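Local coordinates for 16S rRNA processing protein (Pseudomonas aeruginosa, PDB 2F1L), which probably acts as an accessory factor in the last step of 30S ribosomal subunit assembly and is needed for efficient processing of 16S rRNA, at residues K25-Y30 against K37-T42; R63-V68 against A79-L84. One frame throughout, in Å; residues are numbered along the deposited sequence.

Interaction 1 of 2, residues K25-Y30 against K37-T42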
loop_
_atom_site.group_PDB
_atom_site.type_symbol
_atom_site.label_atom_id
_atom_site.label_comp_id
_atom_site.label_asym_id
_atom_site.label_seq_id
_atom_site.Cartn_x
_atom_site.Cartn_y
_atom_site.Cartn_z
ATOM N N LYS A 25 8.161 2.547 -13.770
ATOM C CA LYS A 25 8.125 2.001 -15.108
ATOM C C LYS A 25 7.463 2.947 -16.061
ATOM O O LYS A 25 6.413 3.502 -15.738
ATOM C CB LYS A 25 7.371 0.696 -15.097
ATOM C CG LYS A 25 7.320 0.051 -16.488
ATOM C CD LYS A 25 7.118 -1.441 -16.413
ATOM C CE LYS A 25 7.357 -2.113 -17.757
ATOM N NZ LYS A 25 7.150 -3.577 -17.645
ATOM N N ILE A 26 8.062 3.090 -17.251
ATOM C CA ILE A 26 7.524 3.925 -18.323
ATOM C C ILE A 26 6.508 3.140 -19.114
ATOM O O ILE A 26 6.813 2.104 -19.691
ATOM C CB ILE A 26 8.647 4.435 -19.265
ATOM C CG1 ILE A 26 9.716 5.203 -18.489
ATOM C CG2 ILE A 26 8.105 5.363 -20.326
ATOM C CD1 ILE A 26 10.809 5.842 -19.394
ATOM N N VAL A 27 5.273 3.626 -19.152
ATOM C CA VAL A 27 4.168 2.814 -19.698
ATOM C C VAL A 27 3.412 3.421 -20.847
ATOM O O VAL A 27 2.642 2.741 -21.509
ATOM C CB VAL A 27 3.148 2.484 -18.615
ATOM C CG1 VAL A 27 3.770 1.578 -17.589
ATOM C CG2 VAL A 27 2.618 3.774 -17.953
ATOM N N SER A 28 3.620 4.693 -21.109
ATOM C CA SER A 28 2.953 5.307 -22.218
ATOM C C SER A 28 3.547 6.687 -22.426
ATOM O O SER A 28 4.552 7.027 -21.812
ATOM C CB SER A 28 1.472 5.470 -21.839
ATOM O OG SER A 28 0.734 5.947 -22.945
ATOM N N VAL A 29 2.880 7.504 -23.232
ATOM C CA VAL A 29 3.310 8.857 -23.451
ATOM C C VAL A 29 2.343 9.748 -22.750
ATOM O O VAL A 29 1.298 9.309 -22.426
ATOM C CB VAL A 29 3.385 9.220 -24.932
ATOM C CG1 VAL A 29 4.504 8.389 -25.611
ATOM C CG2 VAL A 29 2.036 9.025 -25.609
ATOM N N TYR A 30 2.733 10.992 -22.476
ATOM C CA TYR A 30 1.829 11.967 -21.899
ATOM C C TYR A 30 1.984 13.225 -22.703
ATOM O O TYR A 30 3.062 13.814 -22.751
ATOM C CB TYR A 30 2.204 12.228 -20.453
ATOM C CG TYR A 30 1.218 13.107 -19.768
ATOM C CD1 TYR A 30 0.068 12.578 -19.244
ATOM C CD2 TYR A 30 1.428 14.476 -19.656
ATOM C CE1 TYR A 30 -0.869 13.373 -18.628
ATOM C CE2 TYR A 30 0.484 15.296 -19.048
ATOM C CZ TYR A 30 -0.669 14.728 -18.539
ATOM O OH TYR A 30 -1.632 15.497 -17.906
ATOM N N LYS A 37 4.548 8.811 -19.513
ATOM C CA LYS A 37 3.705 8.463 -18.396
ATOM C C LYS A 37 4.392 7.294 -17.688
ATOM O O LYS A 37 4.880 6.363 -18.311
ATOM C CB LYS A 37 2.334 8.081 -18.898
ATOM C CG LYS A 37 1.256 7.978 -17.836
ATOM C CD LYS A 37 0.206 6.971 -18.257
ATOM C CE LYS A 37 -1.238 7.377 -17.952
ATOM N NZ LYS A 37 -2.033 6.114 -18.006
ATOM N N VAL A 38 4.437 7.399 -16.377
ATOM C CA VAL A 38 5.311 6.614 -15.537
ATOM C C VAL A 38 4.524 6.179 -14.313
ATOM O O VAL A 38 3.848 6.989 -13.686
ATOM C CB VAL A 38 6.533 7.473 -15.121
ATOM C CG1 VAL A 38 7.247 6.887 -13.953
ATOM C CG2 VAL A 38 7.506 7.581 -16.294
ATOM N N TYR A 39 4.568 4.889 -14.001
ATOM C CA TYR A 39 4.099 4.448 -12.717
ATOM C C TYR A 39 5.298 4.547 -11.759
ATOM O O TYR A 39 6.444 4.259 -12.149
ATOM C CB TYR A 39 3.566 3.012 -12.775
ATOM C CG TYR A 39 2.254 2.784 -13.515
ATOM C CD1 TYR A 39 1.209 3.667 -13.423
ATOM C CD2 TYR A 39 2.043 1.610 -14.231
ATOM C CE1 TYR A 39 -0.010 3.413 -14.060
ATOM C CE2 TYR A 39 0.842 1.349 -14.865
ATOM C CZ TYR A 39 -0.183 2.261 -14.785
ATOM O OH TYR A 39 -1.385 2.030 -15.432
ATOM N N SER A 40 5.054 4.976 -10.522
ATOM C CA SER A 40 6.135 5.061 -9.532
ATOM C C SER A 40 6.007 3.990 -8.473
ATOM O O SER A 40 4.922 3.747 -8.010
ATOM C CB SER A 40 6.110 6.405 -8.840
ATOM O OG SER A 40 6.923 6.373 -7.694
ATOM N N PHE A 41 7.116 3.396 -8.064
ATOM C CA PHE A 41 7.127 2.356 -7.029
ATOM C C PHE A 41 7.761 2.820 -5.707
ATOM O O PHE A 41 8.052 2.001 -4.773
ATOM C CB PHE A 41 7.866 1.108 -7.571
ATOM C CG PHE A 41 7.325 0.595 -8.890
ATOM C CD1 PHE A 41 5.959 0.626 -9.159
ATOM C CD2 PHE A 41 8.174 0.035 -9.834
ATOM C CE1 PHE A 41 5.461 0.178 -10.378
ATOM C CE2 PHE A 41 7.688 -0.419 -11.069
ATOM C CZ PHE A 41 6.332 -0.358 -11.330
ATOM N N THR A 42 7.986 4.118 -5.627
ATOM C CA THR A 42 8.654 4.729 -4.491
ATOM C C THR A 42 7.642 5.094 -3.391
ATOM O O THR A 42 6.451 5.185 -3.634
ATOM C CB THR A 42 9.409 6.010 -4.907
ATOM O OG1 THR A 42 8.484 7.009 -5.412
ATOM C CG2 THR A 42 10.411 5.685 -5.998
#

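Interaction 2 of 2, residues R63-V68 against A79-L84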
loop_
_atom_site.group_PDB
_atom_site.type_symbol
_atom_site.label_atom_id
_atom_site.label_comp_id
_atom_site.label_asym_id
_atom_site.label_seq_id
_atom_site.Cartn_x
_atom_site.Cartn_y
_atom_site.Cartn_z
ATOM N N ARG A 63 19.970 1.034 -20.806
ATOM C CA ARG A 63 19.993 2.361 -21.450
ATOM C C ARG A 63 19.820 3.461 -20.389
ATOM O O ARG A 63 19.152 3.245 -19.380
ATOM C CB ARG A 63 18.894 2.427 -22.516
ATOM C CG ARG A 63 18.477 3.817 -22.906
ATOM C CD ARG A 63 17.352 3.815 -23.943
ATOM N NE ARG A 63 17.446 5.030 -24.749
ATOM C CZ ARG A 63 16.812 5.252 -25.898
ATOM N NH1 ARG A 63 15.973 4.361 -26.432
ATOM N NH2 ARG A 63 17.014 6.401 -26.514
ATOM N N GLN A 64 20.421 4.623 -20.623
ATOM C CA GLN A 64 20.533 5.693 -19.627
ATOM C C GLN A 64 19.683 6.864 -20.006
ATOM O O GLN A 64 19.631 7.207 -21.164
ATOM C CB GLN A 64 21.975 6.191 -19.542
ATOM C CG GLN A 64 22.964 5.151 -19.054
ATOM C CD GLN A 64 22.573 4.580 -17.693
ATOM O OE1 GLN A 64 22.070 5.308 -16.818
ATOM N NE2 GLN A 64 22.777 3.271 -17.513
ATOM N N ALA A 65 19.030 7.489 -19.031
ATOM C CA ALA A 65 18.226 8.677 -19.285
ATOM C C ALA A 65 18.320 9.661 -18.128
ATOM O O ALA A 65 18.573 9.261 -16.993
ATOM C CB ALA A 65 16.815 8.288 -19.517
ATOM N N GLU A 66 18.144 10.950 -18.440
ATOM C CA GLU A 66 18.164 12.037 -17.446
ATOM C C GLU A 66 16.808 12.694 -17.312
ATOM O O GLU A 66 16.249 13.177 -18.293
ATOM C CB GLU A 66 19.165 13.125 -17.827
ATOM C CG GLU A 66 20.584 12.608 -17.836
ATOM C CD GLU A 66 21.610 13.632 -17.373
ATOM O OE1 GLU A 66 21.729 13.907 -16.137
ATOM O OE2 GLU A 66 22.304 14.131 -18.273
ATOM N N LEU A 67 16.317 12.737 -16.087
ATOM C CA LEU A 67 15.051 13.366 -15.737
ATOM C C LEU A 67 15.272 14.854 -15.614
ATOM O O LEU A 67 16.020 15.305 -14.751
ATOM C CB LEU A 67 14.580 12.831 -14.377
ATOM C CG LEU A 67 13.285 13.449 -13.843
ATOM C CD1 LEU A 67 12.157 13.035 -14.712
ATOM C CD2 LEU A 67 13.002 13.025 -12.410
ATOM N N VAL A 68 14.612 15.622 -16.465
ATOM C CA VAL A 68 14.665 17.075 -16.390
ATOM C C VAL A 68 13.703 17.545 -15.332
ATOM O O VAL A 68 14.080 18.250 -14.459
ATOM C CB VAL A 68 14.269 17.724 -17.711
ATOM C CG1 VAL A 68 14.203 19.257 -17.553
ATOM C CG2 VAL A 68 15.271 17.313 -18.793
ATOM N N ALA A 79 6.838 12.676 -16.876
ATOM C CA ALA A 79 8.252 12.921 -16.744
ATOM C C ALA A 79 8.796 13.438 -18.064
ATOM O O ALA A 79 8.426 12.922 -19.111
ATOM C CB ALA A 79 8.933 11.647 -16.391
ATOM N N LYS A 80 9.641 14.467 -17.984
ATOM C CA LYS A 80 10.330 15.029 -19.126
ATOM C C LYS A 80 11.771 14.565 -19.051
ATOM O O LYS A 80 12.467 14.867 -18.088
ATOM C CB LYS A 80 10.251 16.566 -19.112
ATOM C CG LYS A 80 10.909 17.296 -20.324
ATOM C CD LYS A 80 10.091 17.148 -21.624
ATOM C CE LYS A 80 10.773 17.776 -22.872
ATOM N NZ LYS A 80 12.184 17.351 -22.958
ATOM N N LEU A 81 12.205 13.818 -20.067
ATOM C CA LEU A 81 13.586 13.331 -20.156
ATOM C C LEU A 81 14.402 14.188 -21.125
ATOM O O LEU A 81 13.887 14.685 -22.136
ATOM C CB LEU A 81 13.622 11.873 -20.589
ATOM C CG LEU A 81 12.689 10.930 -19.821
ATOM C CD1 LEU A 81 12.868 9.544 -20.355
ATOM C CD2 LEU A 81 12.955 10.969 -18.338
ATOM N N LYS A 82 15.690 14.343 -20.816
ATOM C CA LYS A 82 16.526 15.273 -21.554
ATOM C C LYS A 82 16.618 14.786 -22.976
ATOM O O LYS A 82 16.848 13.616 -23.209
ATOM C CB LYS A 82 17.920 15.419 -20.933
ATOM C CG LYS A 82 18.722 16.518 -21.591
ATOM C CD LYS A 82 19.994 16.857 -20.849
ATOM C CE LYS A 82 20.782 17.849 -21.661
ATOM N NZ LYS A 82 22.224 17.793 -21.314
ATOM N N GLY A 83 16.378 15.693 -23.915
ATOM C CA GLY A 83 16.483 15.394 -25.342
ATOM C C GLY A 83 15.388 14.518 -25.930
ATOM O O GLY A 83 15.523 14.049 -27.060
ATOM N N LEU A 84 14.313 14.301 -25.182
ATOM C CA LEU A 84 13.139 13.573 -25.679
ATOM C C LEU A 84 12.024 14.613 -25.833
ATOM O O LEU A 84 11.332 14.956 -24.870
ATOM C CB LEU A 84 12.765 12.444 -24.697
ATOM C CG LEU A 84 11.583 11.535 -24.985
ATOM C CD1 LEU A 84 11.765 10.873 -26.314
ATOM C CD2 LEU A 84 11.447 10.477 -23.946
HETATM O O HOH W 1 17.694 11.572 -21.223
#

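Interaction 1 of 2, residues K25-Y30 against K37-T42
Val-27 and Ser-28 share a single partner, Lys-37, across an antiparallel pair of strands, a classic beta bulge where the first strand turns a corner. The carbonyl of Lys-37 receives a nearly straight bond from Val-27 N (2.9 Å, 173° at the hydrogen) and a weak one from Ser-28 N (3.5 Å). Lys-37 N donates to Ser-28 O at 2.9 Å. Before the bulge Lys-25 and Tyr-39 are joined by two backbone bonds. Val-27 packs over one face of the Tyr-39 ring: with CG1 anti to the carbonyl carbon (chi1 -66°), CG2 falls between the backbone N and that carbon and lies over the centre of the ring, 4.2 Å above its plane, while CG1 reaches CD2 of Tyr-39 at 3.8 Å. Phe-41 brings CZ to 4.0 Å from CB of Lys-25. In the second subunit, Glu-159 forms a salt bridge with Lys-25 NZ, and the terminal carboxylate of Phe-187 a hydrogen bond with Tyr-39 OH. On the sheet face opposite Tyr-39, Ile-26 CG1 meets Val-38 CG2 at 3.9 Å, beside Ile-98. The arrangement is that of a bulged antiparallel ladder in the curled sheet of the RimM N-terminal domain.

Interaction 2 of 2, residues R63-V68 against A79-L84
The pairing of Glu-66, Leu-67 and Val-68 with Lys-80, Leu-81 and Lys-82 is an antiparallel backbone ladder within the long hairpin of strands 61-73 and 76-81, in the RimM N-terminal domain. Two bonds frame the non-hydrogen-bonded pair Leu-67 and Leu-81: Val-68 N donates to Lys-80 O and Lys-82 N to Glu-66 O, each 2.8 Å long. Glu-66 O also receives a CA-H...O contact from Leu-81. Beyond this the two chains separate, and a water bridges them, accepting from Glu-66 N (2.9 Å) and donating to Lys-82 O (3.0 Å).

Leu-67, Ala-79 and Leu-81 line the buried face. The CD1 branch of Leu-67 touches CB of Ala-79 at 3.9 Å and lies 4.2 Å from CD2 of Leu-81, while CD1 of Leu-81 touches CB of Ala-65; Trp-54 of strand 53-58 packs on both leucines. At the more open side Val-68 leans over the Lys-82 backbone. With CG1 opposite the backbone N (chi1 174°), its CG2 is left anti to the carbonyl carbon and comes within 3.6 Å of Lys-82 N. Nearby, the CB atoms of Glu-66 and Lys-82 touch, and the charged ends, Glu-66 OE2 and Lys-82 NZ, remain 4.8 Å apart.

Past Lys-82 the chain leaves the ladder. Lys-80 curls back across the bend, where NZ donates to Leu-84 O at 3.2 Å, weakly to Leu-81 O, and forms a salt bridge with Asp-85. The whole is a beta hairpin whose second strand ends in a type II beta turn, Leu-81 to Leu-84, with Gly-83 at positive phi.

Overall arrangement
Interactions 1 and 2 follow one another along the chain, the first closing before the second opens, and both lie in the RimM N-terminal domain. Their centres are 13 Å apart and their nearest atoms about 4 Å, without touching. They belong to one antiparallel, curled sheet, in which strand 35-40 of interaction 1 is the neighbour of strand 76-81 of interaction 2; the backbone bonds of Val-38 with Leu-77 and of Ala-79 with Val-36 tie the two. Three successive strand pairings thus run from 20-27 through 35-40 and 76-81 to 61-73. Interaction 1 also meets the second subunit of the assembly, whereas no other chain touches interaction 2.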